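Side-chain contacts in nicotinate-nucleotide diphosphorylase (Carboxylating) (Streptococcus pyogenes GA06023, PDB 5HUO), which catalyses the conversion of quinolinate and 5-phospho-alpha-D-ribose 1-diphosphate into nicotinate mononucleotide, carbon dioxide and diphosphate on the route to NAD(+): residues L133-H138 and P168-F173; G272-D275 and S280-R283; V78-T83 and V178-G183; T90-V95 and L125-R130. One frame throughout, in Å; residues are numbered along the deposited sequence.

Overall arrangement
Three of the four contacts are buried and share elements in pairs: contacts 1 and 4 both use helix 122-153, contacts 1 and 3 helix 171-180, contacts 3 and 4 helix 82-92. Contacts 1 and 3 lie near the centre of the chain and touch each other where Leu136 meets Ala80 and Gly81; both join the N-terminal family region to the C-terminal one. Contact 4 stays within the N-terminal region, about 42 Å from contact 2, centre to centre. The chemistry follows place: aromatic and aliphatic in contact 1, small and aliphatic in contact 3, sulfur and ring in contact 4. Contact 2, only partly buried, adds an arginine and backbone carbonyls to its apolar pair.

Contact 1: residues L133-H138 and P168-F173; sequences LNFLQH and PNLRLF
Phe135 reaches from helix 122-153 with one corner of its ring, CE1, into the angle between Leu170 and Phe173. Its CE1 is 4.2 Å from Phe173 CE2 and 4.3 Å from Leu170 CD2, and it stands over one face of the Phe173 ring, displaced toward the rim. The rings are inclined at 40°, with centroids 5.6 Å apart, neither stacked nor edge-to-face. With CG beside the backbone N (chi1 -83°), the Phe135 ring ends nearer the partner than its first bond would suggest; a long flat side chain suits a gap of 8.9 Å between the CA atoms of Phe135 and Phe173. Here helix 122-153, which runs from the N-terminal into the C-terminal family region, meets the start of helix 171-180. Leu170 is the N-cap residue of that helix, and its branched apolar side chain points toward Phe135 and meets the ring with CD2. All three touching residues are buried, and Leu42 and Ala45 of helix 35-49 and Pro168 of a second subunit also press on Phe135. The looser flank belongs to partly exposed His138, which stays farther off; its NE2 is instead hydrogen-bonded to Glu174, a polar role that suits histidine at this margin.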
loop_
_atom_site.group_PDB
_atom_site.type_symbol
_atom_site.label_atom_id
_atom_site.label_comp_id
_atom_site.label_asym_id
_atom_site.label_seq_id
_atom_site.Cartn_x
_atom_site.Cartn_y
_atom_site.Cartn_z
ATOM N N LEU A 133 14.897 18.829 -6.362
ATOM C CA LEU A 133 15.897 19.630 -5.626
ATOM C C LEU A 133 15.950 19.325 -4.147
ATOM O O LEU A 133 16.995 19.259 -3.548
ATOM C CB LEU A 133 15.627 21.121 -5.817
ATOM C CG LEU A 133 15.991 21.716 -7.189
ATOM C CD1 LEU A 133 15.462 23.120 -7.279
ATOM C CD2 LEU A 133 17.492 21.709 -7.454
ATOM N N ASN A 134 14.798 19.150 -3.557
ATOM C CA ASN A 134 14.722 18.793 -2.148
ATOM C C ASN A 134 15.542 17.547 -1.849
ATOM O O ASN A 134 16.289 17.514 -0.873
ATOM C CB ASN A 134 13.275 18.597 -1.704
ATOM C CG ASN A 134 12.528 19.920 -1.515
ATOM O OD1 ASN A 134 13.111 20.982 -1.594
ATOM N ND2 ASN A 134 11.240 19.852 -1.249
ATOM N N PHE A 135 15.464 16.533 -2.709
ATOM C CA PHE A 135 16.316 15.351 -2.517
ATOM C C PHE A 135 17.769 15.743 -2.672
ATOM O O PHE A 135 18.558 15.539 -1.796
ATOM C CB PHE A 135 15.961 14.216 -3.459
ATOM C CG PHE A 135 14.813 13.365 -2.978
ATOM C CD1 PHE A 135 15.001 12.410 -2.041
ATOM C CD2 PHE A 135 13.500 13.572 -3.475
ATOM C CE1 PHE A 135 13.943 11.675 -1.567
ATOM C CE2 PHE A 135 12.442 12.815 -3.014
ATOM C CZ PHE A 135 12.672 11.860 -2.054
ATOM N N LEU A 136 18.090 16.349 -3.793
ATOM C CA LEU A 136 19.482 16.697 -4.132
ATOM C C LEU A 136 20.146 17.597 -3.110
ATOM O O LEU A 136 21.277 17.383 -2.703
ATOM C CB LEU A 136 19.547 17.355 -5.470
ATOM C CG LEU A 136 20.972 17.547 -6.009
ATOM C CD1 LEU A 136 21.555 16.238 -6.471
ATOM C CD2 LEU A 136 20.970 18.558 -7.143
ATOM N N GLN A 137 19.417 18.584 -2.643
ATOM C CA GLN A 137 19.950 19.534 -1.659
ATOM C C GLN A 137 20.253 18.827 -0.377
ATOM O O GLN A 137 21.292 19.033 0.229
ATOM C CB GLN A 137 19.001 20.672 -1.428
ATOM C CG GLN A 137 19.071 21.688 -2.554
ATOM C CD GLN A 137 18.140 22.828 -2.374
ATOM O OE1 GLN A 137 17.296 22.815 -1.455
ATOM N NE2 GLN A 137 18.194 23.787 -3.273
ATOM N N HIS A 138 19.348 17.976 0.028
ATOM C CA HIS A 138 19.454 17.296 1.354
ATOM C C HIS A 138 20.648 16.318 1.369
ATOM O O HIS A 138 21.467 16.324 2.305
ATOM C CB HIS A 138 18.143 16.546 1.649
ATOM C CG HIS A 138 18.128 15.789 2.929
ATOM N ND1 HIS A 138 18.012 16.399 4.148
ATOM C CD2 HIS A 138 18.181 14.458 3.195
ATOM C CE1 HIS A 138 18.008 15.490 5.118
ATOM N NE2 HIS A 138 18.115 14.297 4.566
ATOM N N PRO A 168 13.380 10.148 9.655
ATOM C CA PRO A 168 12.551 8.974 9.495
ATOM C C PRO A 168 12.184 8.719 8.057
ATOM O O PRO A 168 11.912 9.642 7.301
ATOM C CB PRO A 168 11.297 9.318 10.282
ATOM C CG PRO A 168 11.788 10.190 11.337
ATOM C CD PRO A 168 12.920 10.984 10.749
ATOM N N ASN A 169 12.301 7.462 7.683
ATOM C CA ASN A 169 11.960 6.973 6.309
ATOM C C ASN A 169 12.887 7.387 5.172
ATOM O O ASN A 169 12.570 7.228 4.018
ATOM C CB ASN A 169 10.476 7.277 6.010
ATOM C CG ASN A 169 9.531 6.521 6.972
ATOM O OD1 ASN A 169 9.779 5.343 7.318
ATOM N ND2 ASN A 169 8.495 7.183 7.410
ATOM N N LEU A 170 14.008 7.990 5.503
ATOM C CA LEU A 170 14.999 8.322 4.511
ATOM C C LEU A 170 16.411 7.735 4.875
ATOM O O LEU A 170 17.398 8.114 4.255
ATOM C CB LEU A 170 15.132 9.829 4.305
ATOM C CG LEU A 170 13.912 10.537 3.783
ATOM C CD1 LEU A 170 14.121 12.046 3.763
ATOM C CD2 LEU A 170 13.622 10.036 2.370
ATOM N N ARG A 171 16.471 6.801 5.797
ATOM C CA ARG A 171 17.760 6.283 6.265
ATOM C C ARG A 171 18.674 5.790 5.132
ATOM O O ARG A 171 19.820 6.136 5.058
ATOM C CB ARG A 171 17.585 5.157 7.291
ATOM C CG ARG A 171 18.879 4.688 7.849
ATOM C CD ARG A 171 18.663 3.821 9.049
ATOM N NE ARG A 171 18.168 4.565 10.185
ATOM C CZ ARG A 171 17.650 4.013 11.286
ATOM N NH1 ARG A 171 17.500 2.714 11.419
ATOM N NH2 ARG A 171 17.212 4.771 12.280
ATOM N N LEU A 172 18.100 5.029 4.253
ATOM C CA LEU A 172 18.789 4.551 3.093
ATOM C C LEU A 172 19.519 5.632 2.322
ATOM O O LEU A 172 20.643 5.423 1.836
ATOM C CB LEU A 172 17.752 3.943 2.166
ATOM C CG LEU A 172 18.239 3.252 0.937
ATOM C CD1 LEU A 172 18.927 1.936 1.363
ATOM C CD2 LEU A 172 17.045 2.943 0.097
ATOM N N PHE A 173 18.852 6.751 2.153
ATOM C CA PHE A 173 19.332 7.841 1.284
ATOM C C PHE A 173 20.434 8.572 2.037
ATOM O O PHE A 173 21.450 8.956 1.468
ATOM C CB PHE A 173 18.227 8.862 0.925
ATOM C CG PHE A 173 17.120 8.330 0.053
ATOM C CD1 PHE A 173 16.085 7.629 0.573
ATOM C CD2 PHE A 173 17.080 8.595 -1.273
ATOM C CE1 PHE A 173 15.067 7.133 -0.235
ATOM C CE2 PHE A 173 16.084 8.082 -2.080
ATOM C CZ PHE A 173 15.075 7.341 -1.563
#

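Contact 2: residues G272-D275 and S280-R283; sequences GNID and SRFR
The loop that joins strand 267-271 to strand 289-291, two neighbouring parallel strands of the C-terminal domain, folds back on itself here, so that Asn273 and Ile274 near its start meet Arg281 and Phe282 in a short 3-10 turn. The apolar half pairs Ile274 with Phe282. Ile274 CG1 lies 3.9 Å from Phe282 CE2, and Ile274 CD1 is equally close to Phe282 CZ; the gamma-1 branch thus lies along the outer end of the ring, approaching it at a slant. Ile274 holds CG1 anti to its carbonyl carbon (chi1 -65°), which brings this longer branch to the ring although the side chain does not set out toward it. Both residues also pack on Val290 of the next strand, and Phe282 on Ile255 and Leu153, a buried setting suited to large hydrophobic groups. The polar half lies nearer solvent. Arg281 passes with CG over one face of the Phe282 ring, and its long chain carries NH1 to 2.8 Å from Asn273 O, with Gly272 O also near the guanidinium plane. The Asn273 amide is turned 71° from that plane. Asn273 adopts the left-handed helical conformation, which asparagine accepts readily, whereas Gly272 combines positive phi with an extended psi, a region that essentially belongs to glycine. A sulfate ion, probably from the crystallisation liquor, lies near Gly272 and may mark a place where an anion can sit. With its 3-10 turn where a helix would usually stand, this crossover belongs to the incomplete six-stranded alpha/beta barrel known for the family's C-terminal domain.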
loop_
_atom_site.group_PDB
_atom_site.type_symbol
_atom_site.label_atom_id
_atom_site.label_comp_id
_atom_site.label_asym_id
_atom_site.label_seq_id
_atom_site.Cartn_x
_atom_site.Cartn_y
_atom_site.Cartn_z
ATOM N N GLY A 272 30.147 10.138 20.802
ATOM C CA GLY A 272 29.611 11.170 21.700
ATOM C C GLY A 272 30.390 12.490 21.752
ATOM O O GLY A 272 31.630 12.492 21.925
ATOM N N ASN A 273 29.643 13.604 21.644
ATOM C CA ASN A 273 30.225 14.969 21.640
ATOM C C ASN A 273 31.283 15.067 20.546
ATOM O O ASN A 273 32.457 15.344 20.817
ATOM C CB ASN A 273 30.840 15.332 23.032
ATOM C CG ASN A 273 31.193 16.831 23.181
ATOM O OD1 ASN A 273 30.340 17.711 22.985
ATOM N ND2 ASN A 273 32.445 17.120 23.550
ATOM N N ILE A 274 30.872 14.719 19.327
ATOM C CA ILE A 274 31.776 14.734 18.180
ATOM C C ILE A 274 31.173 15.624 17.117
ATOM O O ILE A 274 30.152 15.302 16.525
ATOM C CB ILE A 274 32.051 13.342 17.583
ATOM C CG1 ILE A 274 32.813 12.472 18.599
ATOM C CG2 ILE A 274 32.819 13.492 16.266
ATOM C CD1 ILE A 274 33.054 11.038 18.189
ATOM N N ASP A 275 31.854 16.726 16.865
ATOM C CA ASP A 275 31.438 17.678 15.842
ATOM C C ASP A 275 32.663 18.250 15.095
ATOM O O ASP A 275 33.802 17.800 15.314
ATOM C CB ASP A 275 30.558 18.764 16.477
ATOM C CG ASP A 275 31.351 19.775 17.331
ATOM O OD1 ASP A 275 32.492 20.157 16.969
ATOM O OD2 ASP A 275 30.788 20.222 18.346
ATOM N N SER A 280 38.931 16.792 15.631
ATOM C CA SER A 280 40.409 16.796 15.419
ATOM C C SER A 280 41.196 16.211 16.600
ATOM O O SER A 280 42.296 15.711 16.436
ATOM C CB SER A 280 40.883 18.195 15.135
ATOM O OG SER A 280 40.496 19.030 16.205
ATOM N N ARG A 281 40.573 16.191 17.769
ATOM C CA ARG A 281 41.193 15.622 18.990
ATOM C C ARG A 281 41.567 14.150 18.845
ATOM O O ARG A 281 42.432 13.653 19.549
ATOM C CB ARG A 281 40.309 15.809 20.247
ATOM C CG ARG A 281 39.172 14.828 20.408
ATOM C CD ARG A 281 38.447 14.903 21.755
ATOM N NE ARG A 281 36.986 14.721 21.534
ATOM C CZ ARG A 281 36.032 14.253 22.358
ATOM N NH1 ARG A 281 34.768 14.182 21.889
ATOM N NH2 ARG A 281 36.284 13.842 23.608
ATOM N N PHE A 282 40.889 13.437 17.962
ATOM C CA PHE A 282 41.139 12.013 17.765
ATOM C C PHE A 282 42.299 11.776 16.822
ATOM O O PHE A 282 42.736 10.646 16.655
ATOM C CB PHE A 282 39.887 11.282 17.278
ATOM C CG PHE A 282 38.720 11.465 18.172
ATOM C CD1 PHE A 282 38.549 10.662 19.275
ATOM C CD2 PHE A 282 37.798 12.445 17.920
ATOM C CE1 PHE A 282 37.458 10.832 20.125
ATOM C CE2 PHE A 282 36.705 12.631 18.742
ATOM C CZ PHE A 282 36.530 11.828 19.852
ATOM N N ARG A 283 42.806 12.830 16.197
ATOM C CA ARG A 283 43.894 12.661 15.218
ATOM C C ARG A 283 45.063 11.856 15.782
ATOM O O ARG A 283 45.525 12.081 16.898
ATOM C CB ARG A 283 44.406 13.984 14.716
ATOM C CG ARG A 283 45.303 13.822 13.508
ATOM C CD ARG A 283 45.742 15.182 13.007
ATOM N NE ARG A 283 44.650 15.930 12.387
ATOM C CZ ARG A 283 44.467 17.245 12.469
ATOM N NH1 ARG A 283 45.282 18.005 13.159
ATOM N NH2 ARG A 283 43.449 17.799 11.846
#

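Contact 3: residues V78-T83 and V178-G183; sequences VLAGLT and VRVGGG
Ala80 and Val180 bring their backbones to within 6.5 Å, CA to CA, and Val78 lies similarly near Gly181, at 6.7 Å between CA atoms. Residues 78-80 are extended, after which Gly81 turns the chain at positive phi into helix 82-92, for which it is the N-cap. On the other side helix 171-180 ends in a Schellman motif: Gly183 N bonds back to Val178 O at 2.8 Å and Gly182 N to Arg179 O at 2.9 Å. Gly182 has phi 95°, a conformation in which glycine, lacking a CB, is at ease. Between this turn of the N-terminal domain and the helix end of the C-terminal domain, Val180 does most of the touching. With its CG1 anti to the backbone N (chi1 175°), this methyl is directed at the extended segment, meeting Ala80 CB at 3.7 Å and Leu79 O at 3.5 Å. A methyl against a methyl suits the short separation of the chains: alanine is small enough to let the helix end come near, and valine's beta branch carries CG1 close to its own backbone. Val78 directs its side chain the same way, but more loosely, CG1 being 4.4 Å from Val180 O. Leu79, between them, points away and packs on Leu136 and on Asp105. Helix 122-153 passes alongside, Ala143 touching Ala80 and Ala147 touching Val78, while Ser140 and Ser144 of that helix hydrogen-bond Ala80 O and Val78 N; strand 77-78, the start of helix 82-92 and the end of helix 171-180 thus gather beside this one long helix.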
loop_
_atom_site.group_PDB
_atom_site.type_symbol
_atom_site.label_atom_id
_atom_site.label_comp_id
_atom_site.label_asym_id
_atom_site.label_seq_id
_atom_site.Cartn_x
_atom_site.Cartn_y
_atom_site.Cartn_z
ATOM N N VAL A 78 30.080 18.916 -1.728
ATOM C CA VAL A 78 30.133 17.637 -2.413
ATOM C C VAL A 78 28.792 17.229 -2.980
ATOM O O VAL A 78 27.795 17.375 -2.343
ATOM C CB VAL A 78 30.626 16.546 -1.470
ATOM C CG1 VAL A 78 30.815 15.229 -2.191
ATOM C CG2 VAL A 78 31.941 16.970 -0.877
ATOM N N LEU A 79 28.817 16.697 -4.193
ATOM C CA LEU A 79 27.586 16.325 -4.933
ATOM C C LEU A 79 27.143 14.949 -4.560
ATOM O O LEU A 79 27.899 13.984 -4.665
ATOM C CB LEU A 79 27.778 16.381 -6.446
ATOM C CG LEU A 79 26.654 15.867 -7.355
ATOM C CD1 LEU A 79 25.431 16.772 -7.315
ATOM C CD2 LEU A 79 27.144 15.722 -8.805
ATOM N N ALA A 80 25.894 14.851 -4.117
ATOM C CA ALA A 80 25.274 13.527 -3.786
ATOM C C ALA A 80 23.811 13.541 -4.121
ATOM O O ALA A 80 23.115 14.516 -3.829
ATOM C CB ALA A 80 25.481 13.165 -2.308
ATOM N N GLY A 81 23.353 12.426 -4.666
ATOM C CA GLY A 81 21.940 12.260 -5.025
ATOM C C GLY A 81 21.561 12.654 -6.443
ATOM O O GLY A 81 20.419 12.869 -6.750
ATOM N N LEU A 82 22.518 12.709 -7.311
ATOM C CA LEU A 82 22.267 13.125 -8.712
ATOM C C LEU A 82 21.286 12.183 -9.465
ATOM O O LEU A 82 20.420 12.648 -10.151
ATOM C CB LEU A 82 23.570 13.172 -9.488
ATOM C CG LEU A 82 23.444 13.769 -10.892
ATOM C CD1 LEU A 82 23.141 15.268 -10.806
ATOM C CD2 LEU A 82 24.722 13.571 -11.682
ATOM N N THR A 83 21.436 10.867 -9.300
ATOM C CA THR A 83 20.564 9.957 -9.992
ATOM C C THR A 83 19.210 9.948 -9.294
ATOM O O THR A 83 18.187 9.619 -9.942
ATOM C CB THR A 83 21.094 8.522 -10.144
ATOM O OG1 THR A 83 21.078 7.899 -8.906
ATOM C CG2 THR A 83 22.462 8.488 -10.636
ATOM N N VAL A 178 26.333 9.825 3.201
ATOM C CA VAL A 178 27.513 9.666 4.021
ATOM C C VAL A 178 28.650 8.888 3.283
ATOM O O VAL A 178 29.808 9.245 3.384
ATOM C CB VAL A 178 27.179 8.939 5.332
ATOM C CG1 VAL A 178 28.457 8.554 6.095
ATOM C CG2 VAL A 178 26.271 9.803 6.189
ATOM N N ARG A 179 28.339 7.801 2.597
ATOM C CA ARG A 179 29.385 7.051 1.867
ATOM C C ARG A 179 29.959 7.925 0.794
ATOM O O ARG A 179 31.150 8.009 0.611
ATOM C CB ARG A 179 28.857 5.804 1.198
ATOM C CG ARG A 179 28.458 4.757 2.189
ATOM C CD ARG A 179 29.676 3.981 2.698
ATOM N NE ARG A 179 30.133 2.941 1.771
ATOM C CZ ARG A 179 31.317 2.345 1.862
ATOM N NH1 ARG A 179 32.159 2.634 2.830
ATOM N NH2 ARG A 179 31.690 1.457 0.951
ATOM N N VAL A 180 29.088 8.654 0.123
ATOM C CA VAL A 180 29.497 9.553 -0.955
ATOM C C VAL A 180 30.488 10.589 -0.447
ATOM O O VAL A 180 31.402 10.958 -1.115
ATOM C CB VAL A 180 28.248 10.203 -1.616
ATOM C CG1 VAL A 180 28.664 11.239 -2.660
ATOM C CG2 VAL A 180 27.365 9.149 -2.260
ATOM N N GLY A 181 30.281 11.069 0.749
ATOM C CA GLY A 181 31.112 12.133 1.311
ATOM C C GLY A 181 32.392 11.613 1.881
ATOM O O GLY A 181 33.153 12.371 2.558
ATOM N N GLY A 182 32.603 10.313 1.722
ATOM C CA GLY A 182 33.812 9.641 2.268
ATOM C C GLY A 182 33.702 8.994 3.598
ATOM O O GLY A 182 34.699 8.597 4.210
ATOM N N GLY A 183 32.496 8.943 4.081
ATOM C CA GLY A 183 32.206 8.341 5.372
ATOM C C GLY A 183 31.884 6.884 5.174
ATOM O O GLY A 183 31.911 6.334 4.064
#

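Contact 4: residues T90-V95 and L125-R130; sequences TLFDEV and LLTCER
Phe92 faces Cys128 at 7.5 Å between CA atoms and Val95 faces Leu125 at 8.3 Å, CA to CA, so the segment leaving helix 82-92 and the helical segment 125-130 are paired in opposite directions. The chief contact is a sulfur-aromatic one. Cys128 SG lies 3.9 Å from the centroid of the Phe92 ring and 34° off its normal, an oblique approach shifted toward the inner end of the ring, where SG is 3.4 Å from both Phe92 CB and CG. Phe92 carries CG anti to its backbone N (chi1 -166°), which extends the ring across the facing helix, from Cys128 toward Thr127. Its outer end meets this second residue: Phe92 CZ is 3.8 Å from Thr127 CG2, the two side chains crossing at about a right angle. Thr127 suits this place because its two branches divide the work, the methyl turning to the ring and OG1 bonding to Asp54 and to Arg123 O. Cysteine offers a compact, polarisable sulfur beside the ring. Further along, Val95 CG1 and Leu125 CD2 approach to 4.4 Å, a looser aliphatic contact made possible because the leucine's end bends back from a first bond that points away. The Val95 and Leu125 pair rests on Ile118 of strand 114-119, Leu125 also reaches Ala67 and Val69 of strand 66-73, and Phe89 of helix 82-92 packs against both Cys128 and Val95; helices 82-92 and 122-153 thereby meet beside the antiparallel sheet of the N-terminal domain.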
loop_
_atom_site.group_PDB
_atom_site.type_symbol
_atom_site.label_atom_id
_atom_site.label_comp_id
_atom_site.label_asym_id
_atom_site.label_seq_id
_atom_site.Cartn_x
_atom_site.Cartn_y
_atom_site.Cartn_z
ATOM N N THR A 90 11.943 11.300 -14.283
ATOM C CA THR A 90 11.727 10.099 -15.072
ATOM C C THR A 90 10.509 9.243 -14.667
ATOM O O THR A 90 9.886 8.611 -15.498
ATOM C CB THR A 90 13.002 9.271 -15.010
ATOM O OG1 THR A 90 13.962 9.949 -15.800
ATOM C CG2 THR A 90 12.832 7.984 -15.607
ATOM N N LEU A 91 10.199 9.198 -13.385
ATOM C CA LEU A 91 8.948 8.591 -12.914
ATOM C C LEU A 91 7.689 9.358 -13.343
ATOM O O LEU A 91 6.637 8.770 -13.559
ATOM C CB LEU A 91 8.918 8.576 -11.418
ATOM C CG LEU A 91 9.833 7.587 -10.735
ATOM C CD1 LEU A 91 9.832 7.919 -9.248
ATOM C CD2 LEU A 91 9.355 6.168 -10.958
ATOM N N PHE A 92 7.841 10.665 -13.493
ATOM C CA PHE A 92 6.741 11.567 -13.842
ATOM C C PHE A 92 6.438 11.641 -15.348
ATOM O O PHE A 92 5.278 11.706 -15.754
ATOM C CB PHE A 92 7.069 12.969 -13.345
ATOM C CG PHE A 92 5.900 13.922 -13.336
ATOM C CD1 PHE A 92 5.021 13.972 -12.263
ATOM C CD2 PHE A 92 5.705 14.788 -14.391
ATOM C CE1 PHE A 92 3.937 14.853 -12.256
ATOM C CE2 PHE A 92 4.635 15.676 -14.397
ATOM C CZ PHE A 92 3.742 15.716 -13.324
ATOM N N ASP A 93 7.476 11.630 -16.160
ATOM C CA ASP A 93 7.323 11.860 -17.583
ATOM C C ASP A 93 8.576 11.418 -18.334
ATOM O O ASP A 93 9.495 10.907 -17.758
ATOM C CB ASP A 93 6.989 13.356 -17.825
ATOM C CG ASP A 93 6.431 13.635 -19.234
ATOM O OD1 ASP A 93 5.860 12.700 -19.849
ATOM O OD2 ASP A 93 6.645 14.732 -19.783
ATOM N N GLU A 94 8.563 11.600 -19.646
ATOM C CA GLU A 94 9.707 11.280 -20.491
ATOM C C GLU A 94 10.617 12.478 -20.496
ATOM O O GLU A 94 10.253 13.561 -20.951
ATOM C CB GLU A 94 9.281 10.944 -21.892
ATOM C CG GLU A 94 8.667 9.566 -22.024
ATOM C CD GLU A 94 9.095 8.851 -23.297
ATOM O OE1 GLU A 94 8.272 8.087 -23.835
ATOM O OE2 GLU A 94 10.253 9.020 -23.764
ATOM N N VAL A 95 11.774 12.297 -19.897
ATOM C CA VAL A 95 12.697 13.379 -19.689
ATOM C C VAL A 95 14.063 12.859 -19.941
ATOM O O VAL A 95 14.411 11.779 -19.495
ATOM C CB VAL A 95 12.613 13.921 -18.250
ATOM C CG1 VAL A 95 13.669 14.982 -17.983
ATOM C CG2 VAL A 95 11.236 14.522 -17.976
ATOM N N LEU A 125 9.081 19.681 -16.313
ATOM C CA LEU A 125 10.245 20.263 -15.712
ATOM C C LEU A 125 9.900 21.084 -14.501
ATOM O O LEU A 125 10.544 20.970 -13.442
ATOM C CB LEU A 125 11.020 21.100 -16.698
ATOM C CG LEU A 125 11.454 20.343 -17.993
ATOM C CD1 LEU A 125 12.085 21.327 -18.940
ATOM C CD2 LEU A 125 12.380 19.207 -17.773
ATOM N N LEU A 126 8.873 21.904 -14.613
ATOM C CA LEU A 126 8.544 22.814 -13.522
ATOM C C LEU A 126 7.826 22.132 -12.375
ATOM O O LEU A 126 8.042 22.446 -11.238
ATOM C CB LEU A 126 7.728 23.975 -14.028
ATOM C CG LEU A 126 8.403 24.788 -15.118
ATOM C CD1 LEU A 126 7.621 26.052 -15.416
ATOM C CD2 LEU A 126 9.833 25.150 -14.758
ATOM N N THR A 127 6.997 21.175 -12.686
ATOM C CA THR A 127 6.253 20.505 -11.673
ATOM C C THR A 127 7.165 19.619 -10.855
ATOM O O THR A 127 6.947 19.421 -9.666
ATOM C CB THR A 127 5.089 19.691 -12.309
ATOM O OG1 THR A 127 4.180 20.617 -12.894
ATOM C CG2 THR A 127 4.313 18.907 -11.296
ATOM N N CYS A 128 8.126 18.984 -11.500
ATOM C CA CYS A 128 9.053 18.066 -10.778
ATOM C C CYS A 128 10.212 18.747 -10.024
ATOM O O CYS A 128 10.881 18.107 -9.240
ATOM C CB CYS A 128 9.656 17.035 -11.729
ATOM S SG CYS A 128 8.481 15.816 -12.253
ATOM N N GLU A 129 10.437 20.009 -10.311
ATOM C CA GLU A 129 11.624 20.717 -9.872
ATOM C C GLU A 129 11.906 20.671 -8.357
ATOM O O GLU A 129 12.956 20.254 -7.919
ATOM C CB GLU A 129 11.515 22.148 -10.346
ATOM C CG GLU A 129 12.454 23.152 -9.695
ATOM C CD GLU A 129 12.231 24.579 -10.238
ATOM O OE1 GLU A 129 12.776 25.528 -9.621
ATOM O OE2 GLU A 129 11.499 24.734 -11.278
ATOM N N ARG A 130 10.943 21.062 -7.570
ATOM C CA ARG A 130 11.124 21.295 -6.108
ATOM C C ARG A 130 11.401 19.983 -5.403
ATOM O O ARG A 130 12.280 19.898 -4.559
ATOM C CB ARG A 130 9.904 22.011 -5.555
ATOM C CG ARG A 130 9.793 22.279 -4.077
ATOM C CD ARG A 130 11.066 22.655 -3.379
ATOM N NE ARG A 130 11.794 23.687 -4.073
ATOM C CZ ARG A 130 13.124 23.846 -4.042
ATOM N NH1 ARG A 130 13.941 23.038 -3.341
ATOM N NH2 ARG A 130 13.653 24.818 -4.767
#